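Local structure of D-hydantoinase (Ralstonia pickettii, 1NFG) at residues S17-G22 with T29-A34; E242-V247 with N304-T309; R343-Y348 with A397-E402. The protein probably catalyses the stereospecific, zinc-dependent hydrolysis of the cyclic amide bond in D-hydantoin derivatives. One frame throughout, in Å; residues are numbered along the deposited sequence.

Interaction 1 (S17-G22 with T29-A34)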
# COMPACT_ATOMS: atom_id res chain seq x y z
N SER A 17 35.25 0.03 -20.91
CA SER A 17 36.17 0.35 -21.99
C SER A 17 37.44 -0.48 -21.98
O SER A 17 38.03 -0.72 -20.93
CB SER A 17 36.52 1.84 -21.96
OG SER A 17 36.98 2.24 -20.68
N ARG A 18 37.85 -0.94 -23.16
CA ARG A 18 39.08 -1.70 -23.27
C ARG A 18 40.18 -0.66 -23.40
O ARG A 18 40.28 0.02 -24.41
CB ARG A 18 39.09 -2.62 -24.48
CG ARG A 18 38.32 -3.90 -24.26
CD ARG A 18 38.87 -5.03 -25.11
NE ARG A 18 38.18 -6.29 -24.87
CZ ARG A 18 38.56 -7.47 -25.38
NH1 ARG A 18 39.64 -7.53 -26.17
NH2 ARG A 18 37.88 -8.57 -25.11
N ALA A 19 40.96 -0.53 -22.34
CA ALA A 19 42.05 0.43 -22.31
C ALA A 19 43.06 -0.05 -21.30
O ALA A 19 42.81 -0.98 -20.53
CB ALA A 19 41.52 1.81 -21.93
N ASP A 20 44.22 0.60 -21.30
CA ASP A 20 45.28 0.26 -20.38
C ASP A 20 45.35 1.30 -19.28
O ASP A 20 44.98 2.46 -19.47
CB ASP A 20 46.61 0.17 -21.12
CG ASP A 20 46.61 -0.91 -22.19
OD1 ASP A 20 46.00 -1.98 -21.97
OD2 ASP A 20 47.24 -0.69 -23.25
N LEU A 21 45.84 0.86 -18.11
CA LEU A 21 45.96 1.72 -16.94
C LEU A 21 47.39 2.05 -16.56
O LEU A 21 48.29 1.23 -16.74
CB LEU A 21 45.31 1.04 -15.72
CG LEU A 21 43.81 1.11 -15.51
CD1 LEU A 21 43.45 0.25 -14.32
CD2 LEU A 21 43.38 2.55 -15.27
N GLY A 22 47.57 3.24 -16.00
CA GLY A 22 48.87 3.67 -15.55
C GLY A 22 48.80 4.06 -14.08
O GLY A 22 48.16 5.05 -13.72
N THR A 29 47.01 7.28 -12.53
CA THR A 29 47.39 8.54 -13.14
C THR A 29 47.02 8.72 -14.62
O THR A 29 46.85 9.85 -15.08
CB THR A 29 48.90 8.78 -12.97
OG1 THR A 29 49.62 7.68 -13.54
CG2 THR A 29 49.24 8.89 -11.48
N GLN A 30 46.89 7.61 -15.35
CA GLN A 30 46.54 7.68 -16.76
C GLN A 30 45.79 6.46 -17.28
O GLN A 30 46.12 5.31 -16.94
CB GLN A 30 47.79 7.89 -17.61
CG GLN A 30 47.50 8.03 -19.10
CD GLN A 30 48.75 8.10 -19.95
OE1 GLN A 30 49.65 8.90 -19.69
NE2 GLN A 30 48.82 7.26 -20.98
N ILE A 31 44.79 6.72 -18.12
CA ILE A 31 44.00 5.65 -18.73
C ILE A 31 44.00 5.89 -20.24
O ILE A 31 43.62 6.97 -20.71
CB ILE A 31 42.55 5.65 -18.21
CG1 ILE A 31 42.54 5.60 -16.68
CG2 ILE A 31 41.80 4.45 -18.77
CD1 ILE A 31 41.16 5.70 -16.06
N GLY A 32 44.44 4.88 -20.98
CA GLY A 32 44.50 4.99 -22.43
C GLY A 32 45.68 5.82 -22.90
O GLY A 32 46.31 6.54 -22.12
N GLY A 33 46.00 5.71 -24.19
CA GLY A 33 47.11 6.48 -24.73
C GLY A 33 48.46 5.80 -24.56
O GLY A 33 48.53 4.60 -24.31
N ALA A 34 49.52 6.59 -24.71
CA ALA A 34 50.89 6.08 -24.56
C ALA A 34 51.27 6.10 -23.09
O ALA A 34 51.41 7.16 -22.49
CB ALA A 34 51.84 6.95 -25.35
O HOH W 1 47.15 2.22 -24.79
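Leu21 and Ile31 take the same first torsion, CG of Leu21 (chi1 -82°) and CG1 of Ile31 (chi1 -54°) each lying anti to its own carbonyl carbon, and the two side chains run side by side in one direction. CD2 of Leu21 packs against CG1 of Ile31 at 3.5 Å. The other branch, CG2 of Ile31, reaches across to CB of Ala19, 4.1 Å away. Ile10 of strand 8-12 touches both Leu21 and Ile31, while Val384 of the second subunit packs on Ala19 and Ile31, and the backbone of Ile31 also hydrogen-bonds to that subunit. Leu21 and Ile31 form an antiparallel non-hydrogen-bonded pair; Gly22 and Gln30 are the hydrogen-bonded pair beside it, joined from Gly22 N to Gln30 O at 2.7 Å. Farther along, Gly32 N gives a nearly straight bond to Asp20 O (2.9 Å). At the opposite end, Gly22 O gathers three donors: Thr29 N at 2.8 Å, Gln30 N at 3.3 Å and Thr29 OG1 at 3.0 Å. Gln30 N lies in the carbonyl plane on a lone pair of Gly22 O, whereas the threonine hydroxyl comes from well above that plane. Beyond Ile31 the chain turns away through two glycines of positive phi, and NE2 of Gln30 ties the turn by donating to both Gly32 O and Ala34 O. A water links OD2 of Asp20 to Gly33 O, while OD1 of the same carboxylate is held by Asn7 N. With Thr29 and Gln30 both opposite Gly22, this is a classic beta bulge in a beta hairpin, part of the small beta domain that accompanies the TIM barrel in hydantoinases.

Interaction 2 (E242-V247 with N304-T309)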
# COMPACT_ATOMS: atom_id res chain seq x y z
N GLU A 242 8.54 -7.87 3.86
CA GLU A 242 7.84 -6.98 4.78
C GLU A 242 8.67 -5.82 5.31
O GLU A 242 8.17 -4.70 5.37
CB GLU A 242 7.23 -7.77 5.95
CG GLU A 242 7.88 -9.10 6.23
CD GLU A 242 7.38 -10.22 5.34
OE1 GLU A 242 6.17 -10.54 5.42
OE2 GLU A 242 8.19 -10.78 4.56
N SER A 243 9.93 -6.05 5.68
CA SER A 243 10.74 -4.94 6.17
C SER A 243 11.11 -4.02 5.01
O SER A 243 11.16 -2.79 5.18
CB SER A 243 12.01 -5.44 6.88
OG SER A 243 12.89 -6.10 6.00
N LEU A 244 11.38 -4.59 3.84
CA LEU A 244 11.74 -3.77 2.69
C LEU A 244 10.58 -2.83 2.39
O LEU A 244 10.79 -1.65 2.07
CB LEU A 244 12.02 -4.65 1.47
CG LEU A 244 12.24 -3.91 0.13
CD1 LEU A 244 13.28 -2.81 0.29
CD2 LEU A 244 12.66 -4.91 -0.93
N GLU A 245 9.37 -3.35 2.52
CA GLU A 245 8.18 -2.55 2.26
C GLU A 245 8.14 -1.29 3.12
O GLU A 245 7.75 -0.21 2.64
CB GLU A 245 6.93 -3.38 2.50
CG GLU A 245 5.68 -2.70 1.98
CD GLU A 245 4.44 -3.55 2.18
OE1 GLU A 245 4.52 -4.79 1.99
OE2 GLU A 245 3.38 -2.96 2.50
N GLU A 246 8.54 -1.41 4.38
CA GLU A 246 8.54 -0.26 5.28
C GLU A 246 9.56 0.77 4.81
O GLU A 246 9.32 1.98 4.87
CB GLU A 246 8.85 -0.69 6.71
CG GLU A 246 7.81 -1.63 7.33
CD GLU A 246 6.44 -0.99 7.50
OE1 GLU A 246 6.33 0.25 7.39
OE2 GLU A 246 5.47 -1.74 7.76
N VAL A 247 10.72 0.29 4.35
CA VAL A 247 11.76 1.18 3.86
C VAL A 247 11.18 1.95 2.69
O VAL A 247 11.28 3.18 2.60
CB VAL A 247 12.99 0.38 3.37
CG1 VAL A 247 13.95 1.29 2.62
CG2 VAL A 247 13.69 -0.27 4.56
N ASN A 304 16.43 -2.64 -9.36
CA ASN A 304 15.74 -1.37 -9.46
C ASN A 304 16.49 -0.24 -8.75
O ASN A 304 16.02 0.90 -8.71
CB ASN A 304 14.32 -1.50 -8.90
CG ASN A 304 13.38 -2.17 -9.89
OD1 ASN A 304 13.10 -1.62 -10.96
ND2 ASN A 304 12.90 -3.35 -9.54
N GLY A 305 17.65 -0.57 -8.19
CA GLY A 305 18.48 0.42 -7.52
C GLY A 305 18.01 0.91 -6.16
O GLY A 305 18.34 2.02 -5.74
N VAL A 306 17.26 0.08 -5.45
CA VAL A 306 16.75 0.44 -4.14
C VAL A 306 17.84 0.51 -3.07
O VAL A 306 17.95 1.51 -2.36
CB VAL A 306 15.66 -0.56 -3.70
CG1 VAL A 306 15.19 -0.24 -2.29
CG2 VAL A 306 14.50 -0.50 -4.67
N PHE A 307 18.63 -0.55 -2.95
CA PHE A 307 19.69 -0.64 -1.94
C PHE A 307 20.99 0.09 -2.27
O PHE A 307 21.36 0.26 -3.43
CB PHE A 307 20.01 -2.10 -1.66
CG PHE A 307 18.87 -2.87 -1.05
CD1 PHE A 307 18.25 -2.41 0.11
CD2 PHE A 307 18.43 -4.06 -1.62
CE1 PHE A 307 17.22 -3.13 0.70
CE2 PHE A 307 17.39 -4.79 -1.04
CZ PHE A 307 16.79 -4.33 0.12
N GLU A 308 21.69 0.52 -1.22
CA GLU A 308 22.95 1.23 -1.38
C GLU A 308 24.11 0.28 -1.60
O GLU A 308 25.16 0.68 -2.12
CB GLU A 308 23.23 2.07 -0.15
CG GLU A 308 22.14 3.05 0.18
CD GLU A 308 21.87 3.98 -0.97
OE1 GLU A 308 22.85 4.53 -1.52
OE2 GLU A 308 20.69 4.18 -1.31
N THR A 309 23.94 -0.99 -1.23
CA THR A 309 25.03 -1.95 -1.39
C THR A 309 24.61 -3.32 -0.91
O THR A 309 23.52 -3.51 -0.39
CB THR A 309 26.25 -1.52 -0.53
OG1 THR A 309 27.33 -2.44 -0.73
CG2 THR A 309 25.89 -1.53 0.95
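Leu244 on helix 241-253 meets Val306 and Phe307 in the loop that leads from helix 292-303 to strand 310-311, all within the TIM barrel of the amidohydrolase fold. The tight part is small and wholly apolar. CG of Leu244 stands anti to its backbone N (chi1 173°), which carries CD1 out from the helix to the ring of Phe307. The two side chains cross obliquely, the methyl meeting the ring at a slant. The same methyl also serves Val306, whose CG1 lies 4.1 Å from CD1 of Leu244, and so one methyl makes all the close contacts. Val238, Leu298 and Leu302 pack round Phe307, and Ala259 and Thr261 of strand 257-262 also touch it. The side chain of Phe307 is about 9 Å from that of the zinc ligand His237, which places this packing in the layer behind the metal site.

Away from this cluster the contact is loose. Val247 points toward the loop, yet its side chain stays 5.3 Å from the nearest atom there, and no hydrogen bond spans the two segments. Val306 is partly exposed. Polar residues on the segments pair with other subunits: Glu245 and Glu246 form salt bridges with Arg249 of the third subunit, and OD1 of Asn304 bonds Lys251 of the second. Gly305, with positive phi, closes helix 292-303 in a Schellman motif and leads into Val306 and Phe307. The closest approach of the whole contact is at the ring, where CD1 of Leu244 lies 3.8 Å from CZ of Phe307 and 4.0 Å from its CE1.

Interaction 3 (R343-Y348 with A397-E402)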
# COMPACT_ATOMS: atom_id res chain seq x y z
N ARG A 343 31.83 -12.53 -0.61
CA ARG A 343 30.92 -11.48 -1.05
C ARG A 343 30.88 -11.18 -2.55
O ARG A 343 29.85 -11.39 -3.19
CB ARG A 343 31.17 -10.17 -0.29
CG ARG A 343 30.09 -9.11 -0.57
CD ARG A 343 30.31 -7.80 0.18
NE ARG A 343 31.59 -7.18 -0.14
CZ ARG A 343 31.72 -5.94 -0.60
NH1 ARG A 343 30.65 -5.18 -0.79
NH2 ARG A 343 32.93 -5.45 -0.87
N LEU A 344 31.99 -10.70 -3.11
CA LEU A 344 32.01 -10.37 -4.53
C LEU A 344 31.62 -11.52 -5.46
O LEU A 344 30.74 -11.36 -6.31
CB LEU A 344 33.38 -9.82 -4.96
CG LEU A 344 33.86 -8.47 -4.43
CD1 LEU A 344 34.51 -7.71 -5.56
CD2 LEU A 344 32.72 -7.65 -3.87
N MET A 345 32.27 -12.67 -5.31
CA MET A 345 31.94 -13.79 -6.18
C MET A 345 30.46 -14.11 -6.15
O MET A 345 29.83 -14.28 -7.20
CB MET A 345 32.74 -15.03 -5.80
CG MET A 345 34.21 -14.98 -6.21
SD MET A 345 35.07 -16.52 -5.82
CE MET A 345 35.25 -16.34 -4.03
N MET A 346 29.90 -14.18 -4.95
CA MET A 346 28.48 -14.49 -4.77
C MET A 346 27.57 -13.44 -5.42
O MET A 346 26.62 -13.79 -6.12
CB MET A 346 28.17 -14.62 -3.28
CG MET A 346 28.79 -15.83 -2.63
SD MET A 346 28.17 -17.37 -3.36
CE MET A 346 29.40 -17.66 -4.48
N VAL A 347 27.85 -12.17 -5.18
CA VAL A 347 27.03 -11.12 -5.77
C VAL A 347 27.20 -11.14 -7.29
O VAL A 347 26.24 -10.93 -8.03
CB VAL A 347 27.44 -9.73 -5.24
CG1 VAL A 347 26.75 -8.63 -6.04
CG2 VAL A 347 27.07 -9.62 -3.76
N TYR A 348 28.43 -11.42 -7.74
CA TYR A 348 28.73 -11.47 -9.17
C TYR A 348 27.92 -12.54 -9.90
O TYR A 348 27.61 -12.39 -11.09
CB TYR A 348 30.22 -11.73 -9.40
CG TYR A 348 30.62 -11.73 -10.87
CD1 TYR A 348 30.75 -10.53 -11.57
CD2 TYR A 348 30.78 -12.93 -11.57
CE1 TYR A 348 31.03 -10.53 -12.94
CE2 TYR A 348 31.06 -12.93 -12.93
CZ TYR A 348 31.18 -11.73 -13.61
OH TYR A 348 31.41 -11.73 -14.96
N ALA A 397 36.48 -18.07 -15.32
CA ALA A 397 36.96 -19.00 -14.30
C ALA A 397 35.82 -19.62 -13.49
O ALA A 397 34.99 -18.92 -12.92
CB ALA A 397 37.94 -18.29 -13.38
N GLU A 398 35.80 -20.95 -13.45
CA GLU A 398 34.79 -21.68 -12.69
C GLU A 398 35.44 -22.31 -11.48
O GLU A 398 36.60 -22.71 -11.53
CB GLU A 398 34.13 -22.74 -13.57
CG GLU A 398 33.00 -22.19 -14.41
CD GLU A 398 32.60 -23.11 -15.53
OE1 GLU A 398 32.40 -24.32 -15.27
OE2 GLU A 398 32.48 -22.62 -16.67
N MET A 399 34.69 -22.41 -10.39
CA MET A 399 35.24 -22.96 -9.16
C MET A 399 34.17 -23.27 -8.13
O MET A 399 33.09 -22.68 -8.14
CB MET A 399 36.22 -21.94 -8.58
CG MET A 399 36.46 -22.03 -7.10
SD MET A 399 37.02 -20.43 -6.49
CE MET A 399 38.70 -20.43 -7.12
N VAL A 400 34.46 -24.22 -7.25
CA VAL A 400 33.54 -24.58 -6.19
C VAL A 400 34.07 -23.97 -4.91
O VAL A 400 35.24 -24.15 -4.57
CB VAL A 400 33.46 -26.09 -5.98
CG1 VAL A 400 32.61 -26.39 -4.75
CG2 VAL A 400 32.88 -26.76 -7.21
N ILE A 401 33.22 -23.23 -4.20
CA ILE A 401 33.67 -22.61 -2.97
C ILE A 401 33.82 -23.64 -1.86
O ILE A 401 32.85 -24.30 -1.47
CB ILE A 401 32.71 -21.51 -2.52
CG1 ILE A 401 32.71 -20.39 -3.56
CG2 ILE A 401 33.12 -20.98 -1.15
CD1 ILE A 401 31.99 -19.14 -3.13
N GLU A 402 35.04 -23.79 -1.37
CA GLU A 402 35.35 -24.73 -0.30
C GLU A 402 36.14 -23.98 0.75
O GLU A 402 37.08 -23.24 0.42
CB GLU A 402 36.18 -25.89 -0.84
CG GLU A 402 35.65 -26.48 -2.12
CD GLU A 402 36.59 -27.52 -2.70
OE1 GLU A 402 36.53 -28.69 -2.26
OE2 GLU A 402 37.41 -27.15 -3.57
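Met346 and Met345, on helix 343-352, reach Ile401 and Met399 where a helix of the TIM-barrel part packs on strand 390-400 and the residues just after it, probably where the barrel meets the beta domain that accompanies it in hydantoinases. Every contact between the two segments is apolar, and the three differ in closeness. Two of them share one methyl: CD1 of Ile401 meets the end of Met346 and is also near CE of Met345, more loosely, at 4.4 Å. The third is looser as well, SD of Met345 to SD of Met399 at 4.4 Å. Met399 is exposed, while Met345, Met346 and Ile401 are buried. Around them, Val420 and Tyr415 touch Met346, and Pro424 lies on Met345.

Hydrogen bonds hold each segment to other parts of the chain, and none passes between the two. The backbone of Met399 bonds to Val420, and that of Ile401 to Gly417 and His418, which fixes this end of the strand beside strand 419-429. Within the helix, Val347 N bonds to Arg343 O and Tyr348 N to Leu344 O, so the backbone carrying the two methionines is regular. The shape of Met346 sets the closest contact: its chain bends at chi2 (-62°) and again at chi3 (96°), bringing CE of Met346 tip to tip with CD1 of Ile401, 3.3 Å away.

Interaction 1 is the outlying contact, about 31 Å from the centre of the chain to its own centre against 16 and 17 Å for the other two, but most of its touching residues are still buried, with the second subunit packing on it. Its chemistry is mainly backbone hydrogen bonding within one hairpin, with an apolar patch, whereas interactions 2 and 3 join segments far apart in sequence by apolar side chains alone. Those two share the amidohydrolase range, and their nearest atoms are about 4 Å apart without touching. Interaction 2 has polar neighbours in two other subunits; interaction 3 meets no other chain. Only interaction 2 approaches a zinc ligand; the others lie away from the annotated sites.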